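Local coordinates for protein carbohydrate binding family 6 (Clostridium thermocellum, PDB 5A8C) that probably releases terminal arabinofuranosyl residues from arabinose-containing polysaccharides, acting as an alpha-L-arabinofuranosidase of glycoside hydrolase family 43, at residues H283-V287 against Y297-V301. Residues are numbered along the deposited sequence; the frame is centred on the assembly and turned at random.
Sequences HNRTV and YQRNV
The aliphatic arm of Arg299 lies against two flat groups of 283-287, the imidazole of His283 and the guanidinium of Arg285. Its CD sits over one face of the His283 ring, 3.6 Å from the ring centroid and displaced toward the rim, a CH-pi contact. CG of Arg299 meanwhile lies over the centre of the Arg285 guanidinium, 3.6 Å from Arg285 CZ. The two arginines run side by side in the same direction, but a bend at chi3 (-78°) turns the end of Arg299 away from the extended Arg285 chain. Each charged end has its own partners: Arg299 forms a salt bridge with Asp56 and a hydrogen bond through NH1 to a bound Tris molecule, while Arg285 is held by Asn262, Asn266 and the carbonyls of Pro295 and Val296.

Beneath these side chains, strands 277-284 and 300-306 pair antiparallel in one of the blades of the five-bladed beta-propeller characteristic of family 43. Asn284 and Asn300 form a hydrogen-bonded pair, with Asn284 N bonded to Asn300 O at 2.9 Å. The return bond, Asn300 N to Asn284 O, measures 2.8 Å. Their side chains emerge on the same face, with the amide planes 73° apart, and Asn300 ND2 gives a weak, bent bond to Asn284 OD1 (2.9 Å), while Asn284 ND2 is hydrogen-bonded to the carbonyl of Pro260 and to Tyr29 OH.

Past the strand end, the chain turns into helix 286-291 with Arg285 at the N-cap position. Asn300, its CG held between backbone N and carbonyl carbon (chi1 59°), directs OD1 at this first turn. There it accepts a nearly straight bond from Val287 N at 3.1 Å, the donor standing well above the amide plane, and CG2 of Val287 packs against Asn300 CG at 3.6 Å.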
loop_
_atom_site.group_PDB
_atom_site.type_symbol
_atom_site.label_atom_id
_atom_site.label_comp_id
_atom_site.label_asym_id
_atom_site.label_seq_id
_atom_site.Cartn_x
_atom_site.Cartn_y
_atom_site.Cartn_z
ATOM N N HIS A 283 -5.059 1.146 8.209
ATOM C CA HIS A 283 -6.478 1.497 8.307
ATOM C C HIS A 283 -7.166 0.739 9.406
ATOM O O HIS A 283 -6.756 -0.343 9.859
ATOM C CB HIS A 283 -7.238 1.328 6.944
ATOM C CG HIS A 283 -7.355 -0.072 6.443
ATOM N ND1 HIS A 283 -6.927 -0.422 5.192
ATOM C CD2 HIS A 283 -7.937 -1.162 7.028
ATOM C CE1 HIS A 283 -7.199 -1.689 5.053
ATOM N NE2 HIS A 283 -7.797 -2.184 6.126
ATOM N N ASN A 284 -8.298 1.311 9.860
ATOM C CA ASN A 284 -9.231 0.587 10.696
ATOM C C ASN A 284 -10.630 1.020 10.316
ATOM O O ASN A 284 -10.851 1.519 9.207
ATOM C CB ASN A 284 -8.901 0.690 12.200
ATOM C CG ASN A 284 -9.182 2.024 12.833
ATOM O OD1 ASN A 284 -9.576 2.968 12.154
ATOM N ND2 ASN A 284 -8.965 2.093 14.129
ATOM N N ARG A 285 -11.598 0.738 11.183
ATOM C CA ARG A 285 -13.020 1.010 10.907
ATOM C C ARG A 285 -13.678 1.809 12.020
ATOM O O ARG A 285 -14.848 1.651 12.292
ATOM C CB ARG A 285 -13.728 -0.297 10.576
ATOM C CG ARG A 285 -13.231 -0.908 9.263
ATOM C CD ARG A 285 -13.329 -2.434 9.227
ATOM N NE ARG A 285 -13.248 -2.949 7.879
ATOM C CZ ARG A 285 -12.176 -3.492 7.281
ATOM N NH1 ARG A 285 -10.982 -3.544 7.862
ATOM N NH2 ARG A 285 -12.330 -3.999 6.084
ATOM N N THR A 286 -12.884 2.700 12.667
ATOM C CA THR A 286 -13.402 3.460 13.781
ATOM C C THR A 286 -14.436 4.486 13.368
ATOM O O THR A 286 -15.390 4.765 14.133
ATOM C CB THR A 286 -12.296 4.052 14.616
ATOM O OG1 THR A 286 -12.809 4.328 15.934
ATOM C CG2 THR A 286 -11.692 5.250 14.030
ATOM N N VAL A 287 -14.295 5.140 12.215
ATOM C CA VAL A 287 -15.291 6.102 11.764
ATOM C C VAL A 287 -16.629 5.451 11.549
ATOM O O VAL A 287 -17.681 5.919 12.033
ATOM C CB VAL A 287 -14.802 6.906 10.540
ATOM C CG1 VAL A 287 -15.911 7.832 10.008
ATOM C CG2 VAL A 287 -13.521 7.672 10.845
ATOM N N TYR A 297 -16.631 -2.332 4.187
ATOM C CA TYR A 297 -16.052 -1.577 3.065
ATOM C C TYR A 297 -16.082 -0.075 3.353
ATOM O O TYR A 297 -16.182 0.733 2.414
ATOM C CB TYR A 297 -16.774 -1.852 1.758
ATOM C CG TYR A 297 -16.795 -3.330 1.405
ATOM C CD1 TYR A 297 -15.641 -3.994 1.032
ATOM C CD2 TYR A 297 -17.966 -4.043 1.465
ATOM C CE1 TYR A 297 -15.640 -5.331 0.705
ATOM C CE2 TYR A 297 -17.986 -5.410 1.155
ATOM C CZ TYR A 297 -16.820 -6.030 0.820
ATOM O OH TYR A 297 -16.816 -7.397 0.542
ATOM N N GLN A 298 -15.998 0.319 4.630
ATOM C CA GLN A 298 -15.985 1.734 5.010
ATOM C C GLN A 298 -14.908 1.927 6.044
ATOM O O GLN A 298 -15.157 2.049 7.249
ATOM C CB GLN A 298 -17.351 2.225 5.457
ATOM C CG GLN A 298 -18.320 2.330 4.266
ATOM C CD GLN A 298 -19.701 2.840 4.596
ATOM O OE1 GLN A 298 -20.191 3.755 3.932
ATOM N NE2 GLN A 298 -20.369 2.189 5.536
ATOM N N ARG A 299 -13.653 1.975 5.573
ATOM C CA ARG A 299 -12.452 2.052 6.395
ATOM C C ARG A 299 -12.018 3.511 6.575
ATOM O O ARG A 299 -12.498 4.406 5.893
ATOM C CB ARG A 299 -11.362 1.205 5.760
ATOM C CG ARG A 299 -11.680 -0.294 5.790
ATOM C CD ARG A 299 -10.856 -1.111 4.846
ATOM N NE ARG A 299 -11.342 -1.008 3.475
ATOM C CZ ARG A 299 -10.769 -1.663 2.472
ATOM N NH1 ARG A 299 -9.868 -2.603 2.698
ATOM N NH2 ARG A 299 -11.086 -1.367 1.229
ATOM N N ASN A 300 -11.053 3.717 7.473
ATOM C CA ASN A 300 -10.400 5.026 7.593
ATOM C C ASN A 300 -8.921 4.842 7.852
ATOM O O ASN A 300 -8.492 3.936 8.593
ATOM C CB ASN A 300 -11.048 5.903 8.665
ATOM C CG ASN A 300 -11.005 5.249 10.035
ATOM O OD1 ASN A 300 -11.896 4.510 10.433
ATOM N ND2 ASN A 300 -9.932 5.530 10.777
ATOM N N VAL A 301 -8.134 5.757 7.306
ATOM C CA VAL A 301 -6.688 5.757 7.508
ATOM C C VAL A 301 -6.329 6.038 8.952
ATOM O O VAL A 301 -6.982 6.795 9.678
ATOM C CB VAL A 301 -6.034 6.736 6.534
ATOM C CG1 VAL A 301 -6.466 8.184 6.784
ATOM C CG2 VAL A 301 -4.531 6.647 6.498
#